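Local coordinates for protein ATP-dependent DNA helicase (Mycobacterium smegmatis, PDB 5V9X) that unwinds RNA:DNA hybrids by tracking 3'-to-5' along single-stranded DNA, a motion powered by ATP hydrolysis, at residues S292-A297 and V379-S384; V397-A402 and L410-R415. One frame throughout, in Å; residues are numbered along the deposited sequence.

Interaction 1: residues S292-A297 and V379-S384. With nucleotides of chain B.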
loop_
_atom_site.group_PDB
_atom_site.type_symbol
_atom_site.label_atom_id
_atom_site.label_comp_id
_atom_site.label_asym_id
_atom_site.label_seq_id
_atom_site.Cartn_x
_atom_site.Cartn_y
_atom_site.Cartn_z
ATOM N N SER A 292 13.039 -19.340 12.657
ATOM C CA SER A 292 13.295 -18.186 11.827
ATOM C C SER A 292 12.115 -17.307 12.024
ATOM O O SER A 292 11.011 -17.759 12.046
ATOM C CB SER A 292 13.459 -18.560 10.370
ATOM O OG SER A 292 14.813 -18.682 10.008
ATOM N N SER A 293 12.365 -16.028 12.129
ATOM C CA SER A 293 11.315 -15.061 12.397
ATOM C C SER A 293 11.512 -13.844 11.508
ATOM O O SER A 293 12.647 -13.441 11.233
ATOM C CB SER A 293 11.313 -14.641 13.868
ATOM O OG SER A 293 11.430 -15.771 14.716
ATOM N N ILE A 294 10.404 -13.272 11.051
ATOM C CA ILE A 294 10.407 -12.008 10.327
ATOM C C ILE A 294 9.817 -10.952 11.250
ATOM O O ILE A 294 8.665 -11.072 11.686
ATOM C CB ILE A 294 9.619 -12.094 9.012
ATOM C CG1 ILE A 294 10.175 -13.204 8.121
ATOM C CG2 ILE A 294 9.663 -10.760 8.284
ATOM C CD1 ILE A 294 9.382 -13.407 6.846
ATOM N N VAL A 295 10.609 -9.932 11.559
ATOM C CA VAL A 295 10.151 -8.778 12.321
ATOM C C VAL A 295 9.874 -7.657 11.330
ATOM O O VAL A 295 10.786 -7.200 10.631
ATOM C CB VAL A 295 11.188 -8.352 13.374
ATOM C CG1 VAL A 295 10.643 -7.220 14.234
ATOM C CG2 VAL A 295 11.590 -9.539 14.237
ATOM N N PHE A 296 8.621 -7.225 11.248
ATOM C CA PHE A 296 8.228 -6.169 10.325
ATOM C C PHE A 296 8.243 -4.823 11.035
ATOM O O PHE A 296 7.650 -4.670 12.108
ATOM C CB PHE A 296 6.844 -6.434 9.731
ATOM C CG PHE A 296 6.838 -7.452 8.625
ATOM C CD1 PHE A 296 7.345 -7.137 7.373
ATOM C CD2 PHE A 296 6.317 -8.721 8.830
ATOM C CE1 PHE A 296 7.341 -8.071 6.345
ATOM C CE2 PHE A 296 6.309 -9.660 7.809
ATOM C CZ PHE A 296 6.823 -9.335 6.565
ATOM N N ALA A 297 8.922 -3.852 10.430
ATOM C CA ALA A 297 8.940 -2.474 10.897
ATOM C C ALA A 297 8.322 -1.584 9.829
ATOM O O ALA A 297 8.504 -1.820 8.631
ATOM C CB ALA A 297 10.365 -2.014 11.213
ATOM N N VAL A 379 15.040 -11.717 10.419
ATOM C CA VAL A 379 15.201 -10.640 9.453
ATOM C C VAL A 379 14.228 -9.531 9.825
ATOM O O VAL A 379 13.049 -9.796 10.086
ATOM C CB VAL A 379 14.971 -11.117 8.004
ATOM C CG1 VAL A 379 13.704 -11.951 7.902
ATOM C CG2 VAL A 379 14.914 -9.928 7.051
ATOM N N VAL A 380 14.725 -8.300 9.876
ATOM C CA VAL A 380 13.909 -7.130 10.174
ATOM C C VAL A 380 13.617 -6.436 8.851
ATOM O O VAL A 380 14.499 -5.798 8.267
ATOM C CB VAL A 380 14.607 -6.187 11.163
ATOM C CG1 VAL A 380 13.662 -5.074 11.588
ATOM C CG2 VAL A 380 15.110 -6.963 12.372
ATOM N N ALA A 381 12.383 -6.550 8.375
ATOM C CA ALA A 381 12.034 -6.117 7.032
ATOM C C ALA A 381 10.930 -5.067 7.049
ATOM O O ALA A 381 10.180 -4.929 8.020
ATOM C CB ALA A 381 11.592 -7.305 6.168
ATOM N N THR A 382 10.849 -4.324 5.950
ATOM C CA THR A 382 9.712 -3.462 5.667
ATOM C C THR A 382 8.680 -4.273 4.880
ATOM O O THR A 382 8.694 -5.507 4.907
ATOM C CB THR A 382 10.172 -2.212 4.913
ATOM O OG1 THR A 382 10.804 -2.598 3.685
ATOM C CG2 THR A 382 11.148 -1.405 5.756
ATOM N N SER A 383 7.787 -3.596 4.154
ATOM C CA SER A 383 6.847 -4.295 3.283
ATOM C C SER A 383 7.529 -4.971 2.100
ATOM O O SER A 383 6.837 -5.587 1.281
ATOM C CB SER A 383 5.778 -3.324 2.781
ATOM O OG SER A 383 6.365 -2.224 2.104
ATOM N N SER A 384 8.857 -4.869 1.993
ATOM C CA SER A 384 9.594 -5.546 0.932
ATOM C C SER A 384 9.451 -7.061 1.001
ATOM O O SER A 384 9.675 -7.740 -0.007
ATOM C CB SER A 384 11.070 -5.158 1.007
ATOM O OG SER A 384 11.621 -5.511 2.266
ATOM P P DT B 8 10.824 -0.267 0.841
ATOM O OP1 DT B 8 11.680 -1.393 1.266
ATOM O OP2 DT B 8 11.441 1.042 0.534
ATOM O "O5'" DT B 8 9.963 -0.718 -0.428
ATOM C "C5'" DT B 8 9.027 -1.785 -0.309
ATOM C "C4'" DT B 8 8.033 -1.762 -1.456
ATOM O "O4'" DT B 8 7.128 -0.655 -1.301
ATOM C "C3'" DT B 8 8.652 -1.570 -2.833
ATOM O "O3'" DT B 8 8.854 -2.835 -3.436
ATOM C "C2'" DT B 8 7.608 -0.735 -3.605
ATOM C "C1'" DT B 8 6.553 -0.384 -2.550
ATOM N N1 DT B 8 6.129 1.046 -2.573
ATOM C C2 DT B 8 4.837 1.357 -2.927
ATOM O O2 DT B 8 4.008 0.519 -3.226
ATOM N N3 DT B 8 4.547 2.695 -2.917
ATOM C C4 DT B 8 5.405 3.733 -2.595
ATOM O O4 DT B 8 5.049 4.908 -2.616
ATOM C C5 DT B 8 6.745 3.337 -2.234
ATOM C C7 DT B 8 7.763 4.373 -1.865
ATOM C C6 DT B 8 7.038 2.029 -2.241
ATOM P P DC B 7 9.648 4.580 4.794
ATOM O OP1 DC B 7 10.838 4.433 5.657
ATOM O OP2 DC B 7 9.508 5.769 3.927
ATOM O "O5'" DC B 7 9.538 3.283 3.890
ATOM C "C5'" DC B 7 9.053 2.084 4.467
ATOM C "C4'" DC B 7 8.322 1.256 3.437
ATOM O "O4'" DC B 7 7.041 1.843 3.163
ATOM C "C3'" DC B 7 9.021 1.176 2.087
ATOM O "O3'" DC B 7 9.723 -0.050 1.989
ATOM C "C2'" DC B 7 7.881 1.260 1.057
ATOM C "C1'" DC B 7 6.620 1.384 1.909
ATOM N N1 DC B 7 5.634 2.344 1.352
ATOM C C2 DC B 7 4.441 1.867 0.801
ATOM O O2 DC B 7 4.224 0.649 0.802
ATOM N N3 DC B 7 3.553 2.755 0.288
ATOM C C4 DC B 7 3.830 4.060 0.307
ATOM N N4 DC B 7 2.926 4.898 -0.211
ATOM C C5 DC B 7 5.045 4.562 0.859
ATOM C C6 DC B 7 5.909 3.679 1.364
#
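I294, V295 and F296 lie beside V379, V380 and A381 as neighbouring parallel strands in the second RecA-like domain, their side chains alternating between the two faces of the sheet. On the face of I294 and F296 a branched pair is followed by a large ring beside a small methyl. CG1 of I294 rests against CG1 of V379 at 3.8 Å, side by side and pointing the same way. Further along, the F296 ring reaches over the shallow place at A381, its CE1 4.3 Å from A381 CB. CG2 of I294 sits over one face of that ring, offset toward the rim. V295 and V380 form a beta-branched pair on the other face, where helix 300-318 packs on V380.

Four backbone hydrogen bonds zip the strands together, from V379 N to S293 O at one end to A297 N to A381 O (2.9 Å) at the other. Beyond A381 come a loop residue, T382, and a 3-10 segment, at the DNA. The T382 hydroxyl, held between its backbone N and carbonyl carbon (chi1 59°), donates to OP1 of DT8 of chain B at 2.8 Å. Threonine suits this place: its short, beta-branched side chain keeps the hydroxyl close to the backbone, within reach of the phosphate. The carbonyl of T382 points toward F296, its O at the edge of that ring, in plane, 3.2 Å from F296 CE1.

Interaction 2: residues V397-A402 and L410-R415. With ANP (phosphoaminophosphonic acid-adenylate ester), chain C.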
loop_
_atom_site.group_PDB
_atom_site.type_symbol
_atom_site.label_atom_id
_atom_site.label_comp_id
_atom_site.label_asym_id
_atom_site.label_seq_id
_atom_site.Cartn_x
_atom_site.Cartn_y
_atom_site.Cartn_z
ATOM N N VAL A 397 6.127 -14.535 12.789
ATOM C CA VAL A 397 6.183 -13.163 12.297
ATOM C C VAL A 397 5.851 -12.240 13.458
ATOM O O VAL A 397 4.851 -12.445 14.155
ATOM C CB VAL A 397 5.218 -12.924 11.119
ATOM C CG1 VAL A 397 5.085 -11.432 10.842
ATOM C CG2 VAL A 397 5.702 -13.649 9.874
ATOM N N ILE A 398 6.694 -11.237 13.675
ATOM C CA ILE A 398 6.469 -10.224 14.696
ATOM C C ILE A 398 6.192 -8.903 13.994
ATOM O O ILE A 398 6.938 -8.502 13.092
ATOM C CB ILE A 398 7.668 -10.103 15.649
ATOM C CG1 ILE A 398 7.901 -11.423 16.387
ATOM C CG2 ILE A 398 7.442 -8.976 16.636
ATOM C CD1 ILE A 398 9.091 -11.393 17.317
ATOM N N GLN A 399 5.116 -8.234 14.399
ATOM C CA GLN A 399 4.722 -6.948 13.836
ATOM C C GLN A 399 4.920 -5.881 14.903
ATOM O O GLN A 399 4.234 -5.888 15.930
ATOM C CB GLN A 399 3.274 -6.980 13.352
ATOM C CG GLN A 399 2.744 -5.631 12.895
ATOM C CD GLN A 399 3.498 -5.085 11.700
ATOM O OE1 GLN A 399 3.830 -5.826 10.775
ATOM N NE2 GLN A 399 3.778 -3.786 11.715
ATOM N N VAL A 400 5.860 -4.973 14.663
ATOM C CA VAL A 400 6.108 -3.849 15.560
ATOM C C VAL A 400 5.213 -2.698 15.122
ATOM O O VAL A 400 5.251 -2.287 13.958
ATOM C CB VAL A 400 7.589 -3.445 15.549
ATOM C CG1 VAL A 400 7.761 -2.008 16.019
ATOM C CG2 VAL A 400 8.391 -4.384 16.436
ATOM N N GLU A 401 4.403 -2.191 16.059
ATOM C CA GLU A 401 3.351 -1.207 15.810
ATOM C C GLU A 401 2.228 -1.827 14.983
ATOM O O GLU A 401 2.446 -2.816 14.276
ATOM C CB GLU A 401 3.909 0.044 15.118
ATOM C CG GLU A 401 2.947 1.226 15.052
ATOM C CD GLU A 401 3.587 2.474 14.473
ATOM O OE1 GLU A 401 4.443 2.347 13.571
ATOM O OE2 GLU A 401 3.240 3.585 14.928
ATOM N N ALA A 402 1.025 -1.273 15.079
ATOM C CA ALA A 402 -0.075 -1.763 14.263
ATOM C C ALA A 402 0.287 -1.645 12.784
ATOM O O ALA A 402 0.911 -0.659 12.375
ATOM C CB ALA A 402 -1.357 -0.983 14.559
ATOM N N LEU A 410 -2.676 -9.532 7.593
ATOM C CA LEU A 410 -2.929 -10.901 7.157
ATOM C C LEU A 410 -1.870 -11.379 6.173
ATOM O O LEU A 410 -1.535 -12.569 6.153
ATOM C CB LEU A 410 -4.317 -11.003 6.526
ATOM C CG LEU A 410 -5.514 -10.980 7.475
ATOM C CD1 LEU A 410 -6.804 -10.815 6.696
ATOM C CD2 LEU A 410 -5.550 -12.252 8.305
ATOM N N GLN A 411 -1.344 -10.475 5.346
ATOM C CA GLN A 411 -0.296 -10.859 4.408
ATOM C C GLN A 411 1.045 -11.040 5.112
ATOM O O GLN A 411 1.781 -11.989 4.819
ATOM C CB GLN A 411 -0.185 -9.815 3.296
ATOM C CG GLN A 411 -1.373 -9.796 2.344
ATOM C CD GLN A 411 -1.392 -10.987 1.398
ATOM O OE1 GLN A 411 -0.530 -11.868 1.465
ATOM N NE2 GLN A 411 -2.377 -11.016 0.507
ATOM N N ARG A 412 1.367 -10.149 6.052
ATOM C CA ARG A 412 2.643 -10.231 6.755
ATOM C C ARG A 412 2.714 -11.483 7.623
ATOM O O ARG A 412 3.651 -12.280 7.511
ATOM C CB ARG A 412 2.859 -8.968 7.593
ATOM C CG ARG A 412 3.148 -7.730 6.757
ATOM C CD ARG A 412 3.446 -6.516 7.617
ATOM N NE ARG A 412 3.544 -5.303 6.811
ATOM C CZ ARG A 412 3.837 -4.101 7.296
ATOM N NH1 ARG A 412 4.068 -3.943 8.592
ATOM N NH2 ARG A 412 3.900 -3.055 6.483
ATOM N N VAL A 413 1.725 -11.672 8.501
ATOM C CA VAL A 413 1.709 -12.857 9.357
ATOM C C VAL A 413 1.656 -14.127 8.518
ATOM O O VAL A 413 2.155 -15.179 8.935
ATOM C CB VAL A 413 0.533 -12.778 10.353
ATOM C CG1 VAL A 413 0.406 -14.067 11.158
ATOM C CG2 VAL A 413 0.710 -11.586 11.287
ATOM N N GLY A 414 1.085 -14.046 7.314
ATOM C CA GLY A 414 1.024 -15.198 6.431
ATOM C C GLY A 414 2.377 -15.762 6.043
ATOM O O GLY A 414 2.454 -16.927 5.640
ATOM N N ARG A 415 3.446 -14.966 6.153
ATOM C CA ARG A 415 4.780 -15.469 5.836
ATOM C C ARG A 415 5.169 -16.631 6.742
ATOM O O ARG A 415 5.925 -17.516 6.326
ATOM C CB ARG A 415 5.824 -14.355 5.951
ATOM C CG ARG A 415 5.583 -13.126 5.079
ATOM C CD ARG A 415 5.159 -13.499 3.675
ATOM N NE ARG A 415 3.708 -13.490 3.535
ATOM C CZ ARG A 415 3.045 -14.159 2.600
ATOM N NH1 ARG A 415 3.703 -14.902 1.722
ATOM N NH2 ARG A 415 1.722 -14.090 2.549
HETATM P PG ANP C . 0.584 -16.514 -0.601
HETATM O O1G ANP C . 1.226 -15.925 0.614
HETATM O O2G ANP C . 1.237 -15.900 -1.898
HETATM O O3G ANP C . -0.968 -16.201 -0.592
HETATM P PB ANP C . 0.195 -18.899 -1.948
HETATM O O1B ANP C . 0.722 -18.200 -3.234
HETATM O O2B ANP C . -1.293 -18.831 -1.908
HETATM N N3B ANP C . 0.839 -18.182 -0.583
HETATM P PA ANP C . 2.093 -20.781 -2.422
HETATM O O1A ANP C . 3.132 -19.809 -1.999
HETATM O O2A ANP C . 1.997 -20.962 -3.936
HETATM O O3A ANP C . 0.630 -20.389 -1.955
HETATM O "O5'" ANP C . 2.347 -22.175 -1.719
HETATM C "C5'" ANP C . 2.498 -22.405 -0.278
HETATM C "C4'" ANP C . 3.469 -23.540 -0.061
HETATM O "O4'" ANP C . 2.806 -24.818 -0.247
HETATM C "C3'" ANP C . 4.623 -23.551 -1.055
HETATM O "O3'" ANP C . 5.735 -24.212 -0.472
HETATM C "C2'" ANP C . 4.062 -24.403 -2.195
HETATM O "O2'" ANP C . 5.043 -24.766 -3.180
HETATM C "C1'" ANP C . 3.330 -25.480 -1.390
HETATM N N9 ANP C . 2.213 -26.144 -2.069
HETATM C C8 ANP C . 1.600 -25.800 -3.247
HETATM N N7 ANP C . 0.606 -26.589 -3.583
HETATM C C5 ANP C . 0.571 -27.525 -2.563
HETATM C C6 ANP C . -0.257 -28.638 -2.326
HETATM N N6 ANP C . -1.250 -29.009 -3.137
HETATM N N1 ANP C . -0.026 -29.368 -1.208
HETATM C C2 ANP C . 0.965 -28.998 -0.392
HETATM N N3 ANP C . 1.810 -27.970 -0.514
HETATM C C4 ANP C . 1.556 -27.267 -1.624
#
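Q399 and R412 meet through their polar ends, the amide and guanidinium planes turned 36° apart. R412, extended from CG to NE, gives NH1 to Q399 OE1 at 2.9 Å; the oxygen lies in the guanidinium plane, but the donor comes from the side of the C=O, tilted from the amide plane. Q399 bends at chi2 (63°), letting its NE2 donate to E401 O at 3.0 Å. An amide suits this place because it accepts and donates at once. OD1 of N298 accepts from both Q399 NE2 and R412 NH1, tying the two side chains together.

V397, slim and beta-branched, fits close to the helix backbone: its CG2 is 3.4 Å from R412 O and its CB 3.9 Å from V413 CA. R415 starts beside V397, then bends away at chi2 and chi3. Its NE and NH2 both donate to Q411 O, holding the guanidinium so that R415 NH1 and NH2 also reach O1G of the nucleotide analogue, NH2 at 2.7 Å, consistent with the arginine finger of helicase motif VI, whose sequence pattern begins at Q411.

Strand 394-400 and helix 406-413 open a beta-alpha-beta unit completed by strand 424-429, with strand 292-296 beside the first strand and helix 433-448 packed against V413.

In the fold
After the first RecA-like domain and strand 256-262, the chain lays down strand 292-296, then runs through helix 300-318, strand 352-355 and helix 361-372 before strand 378-381 returns beside it; interaction 1 closes this long excursion of 81 residues. Interaction 2 follows in series, a short closure in which helix 406-413 folds back on strand 394-400. The two neither nest nor cross, yet they touch, because strand 292-296 lies between strands 378-381 and 394-400 in one parallel sheet. F296 links them physically: its CB packs on Q399 and its ring on R412. Together they join the DNA-contacting loop at T382 to R415 at the nucleotide through the same RecA-like sheet.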